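PDB 3UOE: dehydrogenase from Sinorhizobium meliloti, which is probably an oxidoreductase of the LDH2/MDH2 (malate/L-lactate dehydrogenase) family, its substrate not being established. Local coordinates for residues Ala198-Met204 / Ile241-Gly245; Gly220-Arg225 / Ala236-Ala242. One frame throughout, in Å; residues are numbered along the deposited sequence.

Contact 1 (Ala198-Met204 / Ile241-Gly245); sequences ATSIVSM and IAPFG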
# COMPACT_ATOMS: atom_id res chain seq x y z
N ALA A 198 -4.98 -8.86 0.61
CA ALA A 198 -6.15 -8.31 -0.05
C ALA A 198 -6.60 -7.13 0.78
O ALA A 198 -6.52 -7.15 2.01
CB ALA A 198 -7.26 -9.36 -0.13
N THR A 199 -7.07 -6.09 0.10
CA THR A 199 -7.63 -4.94 0.79
C THR A 199 -9.09 -5.19 1.16
O THR A 199 -9.72 -4.37 1.82
CB THR A 199 -7.48 -3.66 -0.05
OG1 THR A 199 -7.94 -3.91 -1.38
CG2 THR A 199 -6.01 -3.25 -0.12
N SER A 200 -9.62 -6.33 0.72
CA SER A 200 -10.92 -6.78 1.20
C SER A 200 -10.71 -7.59 2.48
O SER A 200 -9.62 -8.08 2.75
CB SER A 200 -11.65 -7.61 0.15
OG SER A 200 -10.88 -8.73 -0.26
N ILE A 201 -11.76 -7.71 3.29
CA ILE A 201 -11.63 -8.39 4.57
C ILE A 201 -11.46 -9.89 4.36
O ILE A 201 -10.90 -10.60 5.21
CB ILE A 201 -12.86 -8.13 5.45
CG1 ILE A 201 -12.58 -8.61 6.88
CG2 ILE A 201 -14.09 -8.81 4.87
CD1 ILE A 201 -13.70 -8.27 7.84
N VAL A 202 -11.96 -10.38 3.23
CA VAL A 202 -11.81 -11.77 2.84
C VAL A 202 -11.80 -11.86 1.32
O VAL A 202 -12.25 -10.94 0.63
CB VAL A 202 -12.95 -12.64 3.43
CG1 VAL A 202 -14.26 -12.39 2.71
CG2 VAL A 202 -12.58 -14.10 3.35
N SER A 203 -11.28 -12.97 0.81
CA SER A 203 -11.30 -13.25 -0.63
C SER A 203 -12.67 -13.78 -1.08
O SER A 203 -13.37 -14.43 -0.32
CB SER A 203 -10.23 -14.28 -0.97
OG SER A 203 -10.20 -14.54 -2.36
N MSE A 204 -13.05 -13.50 -2.32
CA MSE A 204 -14.27 -14.09 -2.87
C MSE A 204 -14.01 -15.57 -3.09
O MSE A 204 -14.91 -16.41 -2.93
CB MSE A 204 -14.68 -13.41 -4.17
CG MSE A 204 -16.01 -13.89 -4.73
SE MSE A 204 -17.49 -13.84 -3.44
CE MSE A 204 -18.10 -11.98 -3.62
N ILE A 241 -18.38 -7.67 -0.54
CA ILE A 241 -17.50 -7.97 0.57
C ILE A 241 -17.05 -6.65 1.17
O ILE A 241 -16.93 -5.65 0.46
CB ILE A 241 -16.27 -8.78 0.09
CG1 ILE A 241 -16.72 -10.14 -0.47
CG2 ILE A 241 -15.27 -8.99 1.21
CD1 ILE A 241 -15.65 -10.88 -1.27
N ALA A 242 -16.83 -6.64 2.48
CA ALA A 242 -16.34 -5.45 3.16
C ALA A 242 -14.84 -5.28 2.95
O ALA A 242 -14.12 -6.25 2.72
CB ALA A 242 -16.67 -5.51 4.65
N PRO A 243 -14.36 -4.03 3.00
CA PRO A 243 -12.92 -3.76 3.02
C PRO A 243 -12.37 -4.18 4.37
O PRO A 243 -13.13 -4.21 5.34
CB PRO A 243 -12.86 -2.23 2.92
CG PRO A 243 -14.17 -1.79 3.57
CD PRO A 243 -15.15 -2.79 3.01
N PHE A 244 -11.09 -4.50 4.46
CA PHE A 244 -10.48 -4.71 5.76
C PHE A 244 -10.13 -3.34 6.32
O PHE A 244 -10.03 -2.38 5.57
CB PHE A 244 -9.21 -5.55 5.65
CG PHE A 244 -7.96 -4.74 5.58
CD1 PHE A 244 -7.60 -4.12 4.39
CD2 PHE A 244 -7.16 -4.58 6.70
CE1 PHE A 244 -6.44 -3.36 4.32
CE2 PHE A 244 -6.01 -3.82 6.64
CZ PHE A 244 -5.64 -3.21 5.45
N GLY A 245 -9.97 -3.25 7.64
CA GLY A 245 -9.49 -2.03 8.26
C GLY A 245 -10.38 -0.82 8.03
O GLY A 245 -9.90 0.31 8.03
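Two backbone hydrogen bonds join T199 and I201 to A242 and F244. I201 N gives its hydrogen to A242 O at 2.8 Å, with an N-H...O angle of 165°, and F244 N reaches T199 O at 3.0 Å, equally straight at the hydrogen but well above the carbonyl plane. The two bonds flank S200 and P243 and make them a single beta bridge, CA to CA 4.1 Å. T199 O also lies in the plane of the F244 ring at its edge, 3.3 Å from CD1, so one oxygen meets both the amide and the ring of the same residue. Within 198-204, S200 OG bonds to V202 O at 2.7 Å, from above that carbonyl's plane; chi1 of 57° sets the hydroxyl between its own N and carbonyl carbon.

I241 contributes the largest share of the buried surface, through two branches. With chi1 at -63°, CG2 lies on the far side of CB from the backbone N and touches I201 CG2 at 3.8 Å and V202 CG1 at 3.9 Å, the valine crossing it at about a right angle. CD1 reaches further along 198-204, to the terminal CE of selenomethionine M204 at 3.6 Å; bends at chi2 and chi3 bring that methyl round. I207 of helix 204-213 also packs on I241. The arrangement is an isolated beta bridge between two irregular loops, each leading into a helix, 204-213 and 246-264.

Contact 2 (Gly220-Arg225 / Ala236-Ala242); sequences GWAVDR and AQAGAIA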
# COMPACT_ATOMS: atom_id res chain seq x y z
N GLY A 220 -20.27 -10.18 9.03
CA GLY A 220 -19.34 -9.09 8.82
C GLY A 220 -18.49 -9.20 7.57
O GLY A 220 -17.88 -8.22 7.14
N TRP A 221 -18.42 -10.38 6.97
CA TRP A 221 -17.66 -10.55 5.74
C TRP A 221 -18.35 -9.85 4.58
O TRP A 221 -17.70 -9.15 3.79
CB TRP A 221 -17.48 -12.04 5.40
CG TRP A 221 -16.39 -12.72 6.18
CD1 TRP A 221 -15.74 -12.23 7.27
CD2 TRP A 221 -15.86 -14.03 5.95
NE1 TRP A 221 -14.83 -13.14 7.72
CE2 TRP A 221 -14.88 -14.25 6.95
CE3 TRP A 221 -16.12 -15.04 5.02
CZ2 TRP A 221 -14.15 -15.45 7.02
CZ3 TRP A 221 -15.39 -16.22 5.09
CH2 TRP A 221 -14.42 -16.41 6.09
N ALA A 222 -19.66 -10.02 4.49
CA ALA A 222 -20.39 -9.65 3.28
C ALA A 222 -21.83 -9.21 3.52
O ALA A 222 -22.40 -9.43 4.59
CB ALA A 222 -20.38 -10.81 2.28
N VAL A 223 -22.40 -8.57 2.51
CA VAL A 223 -23.82 -8.23 2.49
C VAL A 223 -24.39 -8.88 1.25
O VAL A 223 -23.64 -9.22 0.34
CB VAL A 223 -24.06 -6.71 2.42
CG1 VAL A 223 -23.57 -6.05 3.69
CG2 VAL A 223 -23.38 -6.11 1.19
N ASP A 224 -25.70 -9.06 1.21
CA ASP A 224 -26.30 -9.66 0.02
C ASP A 224 -26.50 -8.60 -1.05
O ASP A 224 -26.08 -7.46 -0.88
CB ASP A 224 -27.62 -10.36 0.36
CG ASP A 224 -28.62 -9.43 1.01
OD1 ASP A 224 -28.69 -8.24 0.62
OD2 ASP A 224 -29.34 -9.90 1.92
N ARG A 225 -27.13 -8.99 -2.15
CA ARG A 225 -27.35 -8.12 -3.29
C ARG A 225 -28.19 -6.89 -2.94
O ARG A 225 -28.15 -5.89 -3.65
CB ARG A 225 -28.03 -8.90 -4.42
CG ARG A 225 -29.33 -9.57 -3.99
CD ARG A 225 -29.89 -10.51 -5.07
NE ARG A 225 -29.09 -11.73 -5.22
CZ ARG A 225 -29.48 -12.79 -5.92
NH1 ARG A 225 -30.66 -12.79 -6.52
NH2 ARG A 225 -28.70 -13.86 -6.01
N ALA A 236 -23.84 -13.94 -0.26
CA ALA A 236 -22.59 -13.19 -0.37
C ALA A 236 -22.03 -13.19 -1.80
O ALA A 236 -21.54 -12.16 -2.26
CB ALA A 236 -21.55 -13.75 0.61
N GLN A 237 -22.10 -14.33 -2.49
CA GLN A 237 -21.54 -14.43 -3.84
C GLN A 237 -22.16 -13.38 -4.76
O GLN A 237 -21.49 -12.83 -5.63
CB GLN A 237 -21.74 -15.84 -4.42
CG GLN A 237 -20.75 -16.89 -3.91
CD GLN A 237 -20.87 -18.24 -4.63
OE1 GLN A 237 -21.97 -18.72 -4.89
NE2 GLN A 237 -19.73 -18.84 -4.95
N ALA A 238 -23.43 -13.10 -4.55
CA ALA A 238 -24.14 -12.14 -5.38
C ALA A 238 -24.16 -10.77 -4.74
O ALA A 238 -24.80 -9.84 -5.26
CB ALA A 238 -25.57 -12.63 -5.65
N GLY A 239 -23.46 -10.63 -3.61
CA GLY A 239 -23.48 -9.40 -2.85
C GLY A 239 -22.20 -8.59 -2.93
O GLY A 239 -21.68 -8.36 -4.02
N ALA A 240 -21.69 -8.17 -1.78
CA ALA A 240 -20.47 -7.39 -1.72
C ALA A 240 -19.70 -7.66 -0.42
O ALA A 240 -20.28 -7.86 0.64
CB ALA A 240 -20.75 -5.89 -1.90
N ILE A 241 -18.38 -7.67 -0.54
CA ILE A 241 -17.50 -7.97 0.57
C ILE A 241 -17.05 -6.65 1.17
O ILE A 241 -16.93 -5.65 0.46
CB ILE A 241 -16.27 -8.78 0.09
CG1 ILE A 241 -16.72 -10.14 -0.47
CG2 ILE A 241 -15.27 -8.99 1.21
CD1 ILE A 241 -15.65 -10.88 -1.27
N ALA A 242 -16.83 -6.64 2.48
CA ALA A 242 -16.34 -5.45 3.16
C ALA A 242 -14.84 -5.28 2.95
O ALA A 242 -14.12 -6.25 2.72
CB ALA A 242 -16.67 -5.51 4.65
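A236, in helix 233-237, touches A222 methyl to methyl, CB to CB at 3.6 Å. Two residues on, A238 sets its CB against the guanidinium of R225, 3.4 Å from NH2, an oblique approach, the arginine chain being bent at chi3 (71°). G239 comes close to the opposite backbone: its CA is 3.2 Å from V223 O in a CA-H...O contact. A240 then forms the antiparallel hydrogen-bonded pair with V223. V223 N donates to A240 O at 2.9 Å, in the carbonyl plane, while A240 N returns a bond to V223 O at 3.1 Å; on this face V223 CG2 and A240 CB lie 4.1 Å apart. I241 faces A222 as the non-hydrogen-bonded pair, and its CG2 comes within 3.5 Å of W221 O. The next bond runs from A242 N to that oxygen, with an N-H...O angle of 167°. Within this chain, strand 240-241 is an outer strand of a small three-stranded antiparallel sheet, with 222-223 central and 229-230 beyond it, while helix 204-213 lies against W221 and I241.

From the N terminus, the chain leaves strand 193-197 through 198-204, runs along helix 204-213 to 220-225, and turns through strand 229-230 and helix 233-237 into 236-245. Contact 2 closes the inner loop, with 10 residues between its segments; contact 1 closes the outer one, with 36, so contact 2 nests inside contact 1. They share I241 and A242, and their centres lie about 10 Å apart. Direct packing also joins them: V202 CG2 meets W221 CZ3 at 3.9 Å, and M204 CE meets A236 O at 3.7 Å. Together they tie the small antiparallel sheet to the loop after strand 193-197, outermost within this chain in the large mixed sheet, close to the start of helix 246-264.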